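Long-range contacts in Exo-poly-alpha-D-galacturonosidase (Thermotoga maritima, PDB 3JUR), which probably hydrolyses polygalacturonan, the pectin backbone, as an exo-acting glycoside hydrolase of family 28 from a hyperthermophile: residues K8-N16 with S280-N288; Y337-A348 with V372-A383. All blocks are in the same frame, centred on the assembly; numbering follows the deposited sequence.

Contact 1: residues K8-N16 with S280-N288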
loop_
_atom_site.group_PDB
_atom_site.type_symbol
_atom_site.label_atom_id
_atom_site.label_comp_id
_atom_site.label_asym_id
_atom_site.label_seq_id
_atom_site.Cartn_x
_atom_site.Cartn_y
_atom_site.Cartn_z
ATOM N N LYS D 8 25.199 -4.381 16.264
ATOM C CA LYS D 8 26.395 -3.541 16.245
ATOM C C LYS D 8 27.419 -4.017 17.280
ATOM O O LYS D 8 28.604 -4.140 16.961
ATOM C CB LYS D 8 26.042 -2.067 16.461
ATOM C CG LYS D 8 27.239 -1.112 16.404
ATOM C CD LYS D 8 26.841 0.288 16.813
ATOM C CE LYS D 8 28.042 1.118 17.275
ATOM N NZ LYS D 8 28.603 1.927 16.167
ATOM N N LYS D 9 26.956 -4.311 18.495
ATOM C CA LYS D 9 27.835 -4.800 19.571
ATOM C C LYS D 9 28.496 -6.133 19.212
ATOM O O LYS D 9 29.658 -6.357 19.541
ATOM C CB LYS D 9 27.082 -4.933 20.906
ATOM C CG LYS D 9 26.465 -3.642 21.439
ATOM C CD LYS D 9 27.496 -2.754 22.115
ATOM C CE LYS D 9 26.912 -1.388 22.437
ATOM N NZ LYS D 9 27.953 -0.454 22.959
ATOM N N ILE D 10 27.759 -7.015 18.540
ATOM C CA ILE D 10 28.331 -8.287 18.110
ATOM C C ILE D 10 29.398 -8.067 17.024
ATOM O O ILE D 10 30.487 -8.638 17.108
ATOM C CB ILE D 10 27.242 -9.308 17.683
ATOM C CG1 ILE D 10 26.329 -9.617 18.876
ATOM C CG2 ILE D 10 27.878 -10.615 17.177
ATOM C CD1 ILE D 10 25.041 -10.312 18.499
ATOM N N GLU D 11 29.092 -7.217 16.039
ATOM C CA GLU D 11 30.052 -6.871 14.983
ATOM C C GLU D 11 31.343 -6.273 15.570
ATOM O O GLU D 11 32.447 -6.588 15.113
ATOM C CB GLU D 11 29.416 -5.952 13.921
ATOM C CG GLU D 11 30.430 -5.308 12.967
ATOM C CD GLU D 11 29.844 -4.873 11.628
ATOM O OE1 GLU D 11 28.601 -4.842 11.487
ATOM O OE2 GLU D 11 30.636 -4.558 10.708
ATOM N N GLU D 12 31.190 -5.444 16.603
ATOM C CA GLU D 12 32.313 -4.853 17.337
ATOM C C GLU D 12 33.195 -5.936 17.930
ATOM O O GLU D 12 34.407 -5.929 17.748
ATOM C CB GLU D 12 31.788 -4.017 18.497
ATOM C CG GLU D 12 32.243 -2.592 18.508
ATOM C CD GLU D 12 31.197 -1.684 17.899
ATOM O OE1 GLU D 12 31.081 -1.696 16.656
ATOM O OE2 GLU D 12 30.489 -0.987 18.660
ATOM N N GLU D 13 32.556 -6.850 18.658
ATOM C CA GLU D 13 33.212 -7.961 19.331
ATOM C C GLU D 13 34.005 -8.832 18.351
ATOM O O GLU D 13 35.157 -9.183 18.625
ATOM C CB GLU D 13 32.160 -8.777 20.102
ATOM C CG GLU D 13 32.640 -10.105 20.689
ATOM C CD GLU D 13 33.634 -9.956 21.834
ATOM O OE1 GLU D 13 33.806 -8.836 22.364
ATOM O OE2 GLU D 13 34.251 -10.980 22.203
ATOM N N ILE D 14 33.391 -9.163 17.214
ATOM C CA ILE D 14 34.068 -9.909 16.157
ATOM C C ILE D 14 35.308 -9.163 15.653
ATOM O O ILE D 14 36.402 -9.733 15.603
ATOM C CB ILE D 14 33.118 -10.242 14.964
ATOM C CG1 ILE D 14 31.923 -11.071 15.447
ATOM C CG2 ILE D 14 33.876 -11.006 13.880
ATOM C CD1 ILE D 14 30.733 -11.098 14.511
ATOM N N LEU D 15 35.135 -7.893 15.289
ATOM C CA LEU D 15 36.246 -7.066 14.796
ATOM C C LEU D 15 37.377 -6.888 15.821
ATOM O O LEU D 15 38.533 -6.667 15.444
ATOM C CB LEU D 15 35.743 -5.699 14.301
ATOM C CG LEU D 15 34.877 -5.728 13.033
ATOM C CD1 LEU D 15 34.099 -4.432 12.849
ATOM C CD2 LEU D 15 35.719 -6.032 11.794
ATOM N N ASN D 16 37.047 -6.990 17.105
ATOM C CA ASN D 16 38.057 -6.889 18.161
ATOM C C ASN D 16 38.939 -8.131 18.299
ATOM O O ASN D 16 40.013 -8.067 18.893
ATOM C CB ASN D 16 37.414 -6.535 19.513
ATOM C CG ASN D 16 37.028 -5.062 19.614
ATOM O OD1 ASN D 16 37.595 -4.208 18.931
ATOM N ND2 ASN D 16 36.063 -4.759 20.479
ATOM N N SER D 280 29.758 -22.820 15.908
ATOM C CA SER D 280 30.245 -21.684 15.135
ATOM C C SER D 280 29.632 -20.448 15.774
ATOM O O SER D 280 28.427 -20.419 16.049
ATOM C CB SER D 280 29.829 -21.766 13.667
ATOM O OG SER D 280 30.830 -22.371 12.866
ATOM N N GLU D 281 30.460 -19.438 16.025
ATOM C CA GLU D 281 30.008 -18.238 16.719
ATOM C C GLU D 281 30.901 -17.038 16.419
ATOM O O GLU D 281 32.099 -17.188 16.154
ATOM C CB GLU D 281 29.901 -18.479 18.235
ATOM C CG GLU D 281 31.199 -18.904 18.899
ATOM C CD GLU D 281 31.073 -19.083 20.404
ATOM O OE1 GLU D 281 31.988 -19.714 21.000
ATOM O OE2 GLU D 281 30.077 -18.590 20.983
ATOM N N TYR D 282 30.302 -15.851 16.460
ATOM C CA TYR D 282 30.998 -14.600 16.181
ATOM C C TYR D 282 31.552 -14.595 14.760
ATOM O O TYR D 282 32.763 -14.514 14.541
ATOM C CB TYR D 282 32.080 -14.332 17.237
ATOM C CG TYR D 282 31.526 -14.033 18.613
ATOM C CD1 TYR D 282 30.678 -12.945 18.820
ATOM C CD2 TYR D 282 31.868 -14.819 19.718
ATOM C CE1 TYR D 282 30.166 -12.651 20.086
ATOM C CE2 TYR D 282 31.365 -14.528 20.995
ATOM C CZ TYR D 282 30.509 -13.444 21.158
ATOM O OH TYR D 282 30.003 -13.138 22.401
ATOM N N ILE D 283 30.635 -14.728 13.804
ATOM C CA ILE D 283 30.940 -14.721 12.377
ATOM C C ILE D 283 30.318 -13.468 11.774
ATOM O O ILE D 283 29.112 -13.224 11.925
ATOM C CB ILE D 283 30.358 -15.964 11.623
ATOM C CG1 ILE D 283 30.531 -17.281 12.412
ATOM C CG2 ILE D 283 30.938 -16.063 10.198
ATOM C CD1 ILE D 283 31.958 -17.738 12.622
ATOM N N LEU D 284 31.152 -12.677 11.102
ATOM C CA LEU D 284 30.721 -11.451 10.457
ATOM C C LEU D 284 30.824 -11.623 8.944
ATOM O O LEU D 284 31.890 -11.944 8.419
ATOM C CB LEU D 284 31.560 -10.257 10.944
ATOM C CG LEU D 284 31.266 -8.868 10.372
ATOM C CD1 LEU D 284 29.827 -8.422 10.698
ATOM C CD2 LEU D 284 32.269 -7.869 10.913
ATOM N N VAL D 285 29.697 -11.439 8.260
ATOM C CA VAL D 285 29.618 -11.554 6.802
ATOM C C VAL D 285 29.123 -10.208 6.261
ATOM O O VAL D 285 27.955 -9.857 6.454
ATOM C CB VAL D 285 28.644 -12.690 6.395
ATOM C CG1 VAL D 285 28.582 -12.870 4.864
ATOM C CG2 VAL D 285 29.048 -14.001 7.078
ATOM N N ARG D 286 30.002 -9.441 5.614
ATOM C CA ARG D 286 29.617 -8.085 5.197
ATOM C C ARG D 286 30.185 -7.667 3.840
ATOM O O ARG D 286 31.259 -8.136 3.428
ATOM C CB ARG D 286 30.017 -7.064 6.273
ATOM C CG ARG D 286 31.517 -6.921 6.450
ATOM C CD ARG D 286 31.867 -5.942 7.559
ATOM N NE ARG D 286 33.277 -5.580 7.517
ATOM C CZ ARG D 286 33.874 -4.782 8.400
ATOM N NH1 ARG D 286 33.188 -4.280 9.416
ATOM N NH2 ARG D 286 35.166 -4.501 8.275
ATOM N N ASP D 287 29.463 -6.765 3.167
ATOM C CA ASP D 287 29.911 -6.157 1.903
ATOM C C ASP D 287 30.234 -7.170 0.792
ATOM O O ASP D 287 31.124 -6.929 -0.035
ATOM C CB ASP D 287 31.134 -5.237 2.131
ATOM C CG ASP D 287 30.922 -4.238 3.258
ATOM O OD1 ASP D 287 29.858 -3.578 3.301
ATOM O OD2 ASP D 287 31.838 -4.108 4.098
ATOM N N ASN D 288 29.521 -8.292 0.778
ATOM C CA ASN D 288 29.715 -9.323 -0.241
ATOM C C ASN D 288 28.700 -9.231 -1.361
ATOM O O ASN D 288 27.640 -8.611 -1.205
ATOM C CB ASN D 288 29.645 -10.722 0.370
ATOM C CG ASN D 288 30.677 -10.936 1.444
ATOM O OD1 ASN D 288 31.870 -11.054 1.162
ATOM N ND2 ASN D 288 30.225 -11.000 2.685
#

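Contact 2: residues Y337-A348 with V372-A383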
loop_
_atom_site.group_PDB
_atom_site.type_symbol
_atom_site.label_atom_id
_atom_site.label_comp_id
_atom_site.label_asym_id
_atom_site.label_seq_id
_atom_site.Cartn_x
_atom_site.Cartn_y
_atom_site.Cartn_z
ATOM N N TYR D 337 21.489 -25.822 18.386
ATOM C CA TYR D 337 20.730 -24.573 18.314
ATOM C C TYR D 337 21.170 -23.695 17.143
ATOM O O TYR D 337 22.276 -23.840 16.620
ATOM C CB TYR D 337 20.834 -23.789 19.638
ATOM C CG TYR D 337 22.254 -23.460 20.054
ATOM C CD1 TYR D 337 22.899 -22.321 19.559
ATOM C CD2 TYR D 337 22.955 -24.289 20.936
ATOM C CE1 TYR D 337 24.204 -22.013 19.931
ATOM C CE2 TYR D 337 24.270 -23.989 21.312
ATOM C CZ TYR D 337 24.882 -22.843 20.801
ATOM O OH TYR D 337 26.173 -22.527 21.156
ATOM N N MET D 338 20.273 -22.807 16.726
ATOM C CA MET D 338 20.596 -21.665 15.880
ATOM C C MET D 338 19.919 -20.483 16.542
ATOM O O MET D 338 18.701 -20.499 16.753
ATOM C CB MET D 338 20.083 -21.859 14.441
ATOM C CG MET D 338 20.681 -23.072 13.735
ATOM S SD MET D 338 20.102 -23.309 12.047
ATOM C CE MET D 338 18.457 -23.935 12.343
ATOM N N GLU D 339 20.706 -19.478 16.917
ATOM C CA GLU D 339 20.169 -18.331 17.652
ATOM C C GLU D 339 21.047 -17.090 17.549
ATOM O O GLU D 339 22.255 -17.199 17.339
ATOM C CB GLU D 339 19.920 -18.679 19.128
ATOM C CG GLU D 339 21.151 -19.029 19.931
ATOM C CD GLU D 339 20.831 -19.282 21.397
ATOM O OE1 GLU D 339 19.700 -19.725 21.698
ATOM O OE2 GLU D 339 21.714 -19.045 22.249
ATOM N N ASN D 340 20.428 -15.923 17.719
ATOM C CA ASN D 340 21.110 -14.645 17.567
ATOM C C ASN D 340 21.753 -14.530 16.189
ATOM O O ASN D 340 22.978 -14.370 16.063
ATOM C CB ASN D 340 22.134 -14.420 18.692
ATOM C CG ASN D 340 21.576 -13.601 19.839
ATOM O OD1 ASN D 340 20.402 -13.227 19.845
ATOM N ND2 ASN D 340 22.431 -13.294 20.811
ATOM N N ILE D 341 20.916 -14.660 15.162
ATOM C CA ILE D 341 21.337 -14.517 13.778
ATOM C C ILE D 341 20.780 -13.182 13.289
ATOM O O ILE D 341 19.567 -12.931 13.386
ATOM C CB ILE D 341 20.818 -15.692 12.877
ATOM C CG1 ILE D 341 21.050 -17.059 13.541
ATOM C CG2 ILE D 341 21.463 -15.637 11.468
ATOM C CD1 ILE D 341 22.532 -17.435 13.797
ATOM N N PHE D 342 21.667 -12.326 12.786
ATOM C CA PHE D 342 21.311 -10.967 12.408
ATOM C C PHE D 342 21.560 -10.735 10.929
ATOM O O PHE D 342 22.692 -10.820 10.466
ATOM C CB PHE D 342 22.106 -9.951 13.245
ATOM C CG PHE D 342 21.803 -10.009 14.708
ATOM C CD1 PHE D 342 20.861 -9.159 15.267
ATOM C CD2 PHE D 342 22.447 -10.931 15.525
ATOM C CE1 PHE D 342 20.573 -9.212 16.625
ATOM C CE2 PHE D 342 22.156 -11.001 16.888
ATOM C CZ PHE D 342 21.223 -10.142 17.438
ATOM N N PHE D 343 20.487 -10.432 10.207
ATOM C CA PHE D 343 20.505 -10.275 8.756
ATOM C C PHE D 343 20.074 -8.835 8.476
ATOM O O PHE D 343 18.879 -8.550 8.363
ATOM C CB PHE D 343 19.539 -11.293 8.123
ATOM C CG PHE D 343 19.739 -11.511 6.652
ATOM C CD1 PHE D 343 20.863 -12.189 6.175
ATOM C CD2 PHE D 343 18.789 -11.063 5.737
ATOM C CE1 PHE D 343 21.044 -12.397 4.798
ATOM C CE2 PHE D 343 18.957 -11.263 4.374
ATOM C CZ PHE D 343 20.081 -11.941 3.902
ATOM N N ILE D 344 21.057 -7.936 8.380
ATOM C CA ILE D 344 20.821 -6.488 8.438
ATOM C C ILE D 344 21.320 -5.762 7.196
ATOM O O ILE D 344 22.437 -6.007 6.743
ATOM C CB ILE D 344 21.574 -5.848 9.658
ATOM C CG1 ILE D 344 21.376 -6.670 10.943
ATOM C CG2 ILE D 344 21.185 -4.369 9.860
ATOM C CD1 ILE D 344 19.946 -6.741 11.441
ATOM N N ASP D 345 20.510 -4.834 6.687
ATOM C CA ASP D 345 20.898 -3.942 5.575
ATOM C C ASP D 345 21.209 -4.671 4.270
ATOM O O ASP D 345 22.018 -4.207 3.472
ATOM C CB ASP D 345 22.093 -3.050 5.967
ATOM C CG ASP D 345 21.790 -2.166 7.154
ATOM O OD1 ASP D 345 20.608 -1.792 7.338
ATOM O OD2 ASP D 345 22.736 -1.838 7.907
ATOM N N ASN D 346 20.550 -5.798 4.047
ATOM C CA ASN D 346 20.833 -6.606 2.868
ATOM C C ASN D 346 19.895 -6.307 1.718
ATOM O O ASN D 346 18.792 -5.800 1.926
ATOM C CB ASN D 346 20.827 -8.091 3.225
ATOM C CG ASN D 346 21.938 -8.454 4.195
ATOM O OD1 ASN D 346 23.112 -8.247 3.909
ATOM N ND2 ASN D 346 21.570 -8.998 5.347
ATOM N N VAL D 347 20.360 -6.588 0.505
ATOM C CA VAL D 347 19.561 -6.434 -0.702
ATOM C C VAL D 347 19.520 -7.780 -1.417
ATOM O O VAL D 347 20.553 -8.423 -1.606
ATOM C CB VAL D 347 20.139 -5.348 -1.658
ATOM C CG1 VAL D 347 19.301 -5.243 -2.917
ATOM C CG2 VAL D 347 20.216 -3.987 -0.964
ATOM N N ALA D 348 18.325 -8.211 -1.796
ATOM C CA ALA D 348 18.159 -9.443 -2.561
ATOM C C ALA D 348 17.280 -9.163 -3.765
ATOM O O ALA D 348 16.144 -8.731 -3.621
ATOM C CB ALA D 348 17.569 -10.547 -1.692
ATOM N N VAL D 372 16.969 -26.040 19.001
ATOM C CA VAL D 372 16.503 -24.751 19.489
ATOM C C VAL D 372 16.707 -23.748 18.358
ATOM O O VAL D 372 17.838 -23.522 17.935
ATOM C CB VAL D 372 17.270 -24.305 20.765
ATOM C CG1 VAL D 372 16.796 -22.924 21.223
ATOM C CG2 VAL D 372 17.110 -25.333 21.894
ATOM N N VAL D 373 15.614 -23.185 17.842
ATOM C CA VAL D 373 15.692 -22.188 16.762
ATOM C C VAL D 373 14.936 -20.944 17.206
ATOM O O VAL D 373 13.694 -20.937 17.266
ATOM C CB VAL D 373 15.145 -22.720 15.400
ATOM C CG1 VAL D 373 15.329 -21.683 14.296
ATOM C CG2 VAL D 373 15.845 -24.033 15.000
ATOM N N ARG D 374 15.697 -19.905 17.556
ATOM C CA ARG D 374 15.131 -18.660 18.086
ATOM C C ARG D 374 16.005 -17.431 17.846
ATOM O O ARG D 374 17.187 -17.550 17.493
ATOM C CB ARG D 374 14.787 -18.794 19.576
ATOM C CG ARG D 374 15.650 -19.780 20.336
ATOM C CD ARG D 374 16.697 -19.151 21.232
ATOM N NE ARG D 374 16.196 -18.950 22.590
ATOM C CZ ARG D 374 16.890 -19.165 23.706
ATOM N NH1 ARG D 374 18.138 -19.612 23.665
ATOM N NH2 ARG D 374 16.325 -18.939 24.881
ATOM N N SER D 375 15.407 -16.254 18.031
ATOM C CA SER D 375 16.115 -14.968 17.974
ATOM C C SER D 375 16.831 -14.721 16.650
ATOM O O SER D 375 18.063 -14.619 16.591
ATOM C CB SER D 375 17.071 -14.833 19.163
ATOM O OG SER D 375 16.332 -14.975 20.358
ATOM N N VAL D 376 16.038 -14.656 15.583
ATOM C CA VAL D 376 16.534 -14.333 14.256
ATOM C C VAL D 376 15.958 -12.969 13.895
ATOM O O VAL D 376 14.743 -12.736 14.022
ATOM C CB VAL D 376 16.134 -15.408 13.200
ATOM C CG1 VAL D 376 16.733 -15.078 11.821
ATOM C CG2 VAL D 376 16.579 -16.805 13.649
ATOM N N PHE D 377 16.839 -12.065 13.473
ATOM C CA PHE D 377 16.479 -10.671 13.252
ATOM C C PHE D 377 16.836 -10.224 11.840
ATOM O O PHE D 377 17.999 -10.293 11.415
ATOM C CB PHE D 377 17.139 -9.773 14.315
ATOM C CG PHE D 377 16.914 -10.251 15.724
ATOM C CD1 PHE D 377 15.720 -9.972 16.387
ATOM C CD2 PHE D 377 17.881 -11.011 16.379
ATOM C CE1 PHE D 377 15.497 -10.440 17.690
ATOM C CE2 PHE D 377 17.670 -11.478 17.682
ATOM C CZ PHE D 377 16.473 -11.191 18.335
ATOM N N VAL D 378 15.805 -9.809 11.108
ATOM C CA VAL D 378 15.960 -9.276 9.773
ATOM C C VAL D 378 15.583 -7.805 9.881
ATOM O O VAL D 378 14.482 -7.452 10.324
ATOM C CB VAL D 378 15.061 -10.001 8.735
ATOM C CG1 VAL D 378 15.182 -9.338 7.358
ATOM C CG2 VAL D 378 15.420 -11.480 8.625
ATOM N N LYS D 379 16.504 -6.932 9.504
ATOM C CA LYS D 379 16.221 -5.510 9.577
ATOM C C LYS D 379 16.765 -4.824 8.344
ATOM O O LYS D 379 17.898 -5.095 7.915
ATOM C CB LYS D 379 16.804 -4.915 10.865
ATOM C CG LYS D 379 17.021 -3.415 10.833
ATOM C CD LYS D 379 16.082 -2.676 11.728
ATOM C CE LYS D 379 16.608 -2.625 13.138
ATOM N NZ LYS D 379 15.886 -1.600 13.940
ATOM N N ASN D 380 15.958 -3.932 7.778
ATOM C CA ASN D 380 16.341 -3.173 6.578
ATOM C C ASN D 380 16.708 -4.068 5.394
ATOM O O ASN D 380 17.713 -3.846 4.716
ATOM C CB ASN D 380 17.462 -2.161 6.883
ATOM C CG ASN D 380 17.579 -1.076 5.823
ATOM O OD1 ASN D 380 16.579 -0.657 5.237
ATOM N ND2 ASN D 380 18.807 -0.616 5.570
ATOM N N LEU D 381 15.884 -5.090 5.164
ATOM C CA LEU D 381 16.004 -5.919 3.969
ATOM C C LEU D 381 15.173 -5.308 2.854
ATOM O O LEU D 381 14.030 -4.884 3.063
ATOM C CB LEU D 381 15.568 -7.368 4.246
ATOM C CG LEU D 381 15.333 -8.342 3.072
ATOM C CD1 LEU D 381 16.638 -8.641 2.317
ATOM C CD2 LEU D 381 14.685 -9.628 3.566
ATOM N N LYS D 382 15.769 -5.227 1.671
ATOM C CA LYS D 382 15.042 -4.844 0.476
ATOM C C LYS D 382 15.156 -6.011 -0.487
ATOM O O LYS D 382 16.273 -6.412 -0.874
ATOM C CB LYS D 382 15.603 -3.551 -0.115
ATOM C CG LYS D 382 15.440 -2.355 0.824
ATOM C CD LYS D 382 15.892 -1.068 0.184
ATOM C CE LYS D 382 16.617 -0.161 1.178
ATOM N NZ LYS D 382 15.899 -0.000 2.462
ATOM N N ALA D 383 14.009 -6.586 -0.838
ATOM C CA ALA D 383 14.009 -7.793 -1.644
ATOM C C ALA D 383 12.935 -7.835 -2.703
ATOM O O ALA D 383 11.849 -7.261 -2.570
ATOM C CB ALA D 383 13.940 -9.074 -0.763
HETATM O O HOH W 1 18.562 -7.347 5.888
#

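Contact 1: residues K8-N16 with S280-N288
The carboxylate of Glu11 is gripped from two strands: its OE2 accepts NH1 of Arg286 at 2.9 Å, in a salt bridge with an N-H...O angle of 148°, while OE1 pairs with Arg315. OE2 lies at the edge of the Arg286 guanidinium, close to its plane, but the carboxylate is turned 54° against that plane. Glu11 gets there as an extended chain, CG anti to the backbone N (chi1 167°), laid across Leu284, whose CD1 touches Glu11 CD at 3.7 Å. A glutamine here would keep much of this shape but lose the charge, and would probably leave Arg286 and Arg315 without their shared anion. Leu15 CD1 packs on Arg286 NH1 at 3.6 Å. Ile14 points toward the strand, its CD1 lying 3.6 Å from Tyr282 C and 3.8 Å from Leu284 CB. Nearer the start of the strand, Glu13 CG sits over one face of the Tyr282 ring in a CH-pi contact, 4.1 Å from the centroid, and Ile10 CG2 meets the ring edge at CD1, 4.0 Å away; the Glu13 carboxylate reaches on to Tyr248. Helix 8-16 thus crosses strand 280-286 nearly at right angles, lying over the outside of the beta-helix, where Arg286 also pairs with Glu252 and Ile10 rests on Asn311 and Val313 of strand 309-320.

Contact 2: residues Y337-A348 with V372-A383
Tyr337-Ala348 and Val372-Ala383 run parallel and in register, as neighbouring rungs of a beta-helix do, and backbone bonds are nine of their eleven hydrogen bonds. Phe343 is held by both polar backbone atoms: N donates to Phe377 O at 2.8 Å and O accepts Lys379 N. Past the bend at Asp345-Asn346 the ladder resumes with Lys382 N to Asn346 O, then Ala348 N to Lys382 O. A water bridges Phe343 O, Lys379 O and Asn346 N. The Phe342 and Phe377 ring planes lie 23° apart but slid, centroids 5.0 Å apart, so the rings barely overlap. On the face of Met338 and Phe343, Met338 CE packs on Val373 CG2 at 3.7 Å, and Leu381 CD1 comes from the bend to the Phe343 ring edge. Polar side chains pair near the strand starts and at the bend. The Arg374 NH1 salt bridge to Glu339 OE1 is modelled doubtfully short, 2.5 Å, while Asn380 ND2 meets Asp345 OD1 at 2.8 Å from above the carboxylate plane. Lys382 NZ binds Asn380 OD1, engaging both ends of that amide. In-register pairing thus joins main-chain bonding to buried apolar packing on the Met338-Phe343 face, with charged and amide pairs in more exposed positions.

How the contacts relate
From the N terminus, the chain first forms helix 6-16, then winds through much of the beta-helix before strand 280-291 comes to lie beneath that helix; contact 1 closes this long loop of 263 residues. Contact 2 opens only afterwards and spans a short excursion of 23 residues, joining successive rungs, so the two follow in series and neither nest nor cross. Strand 309-320 lies between them, pairing with 280-291 on one side and 337-349 on the other. Their centres are about 13 Å apart, and they meet directly where Ile10 CD1 packs on Phe342 CE2 at 3.4 Å. The N-terminal helix thereby ties together three consecutive strands of the solenoid.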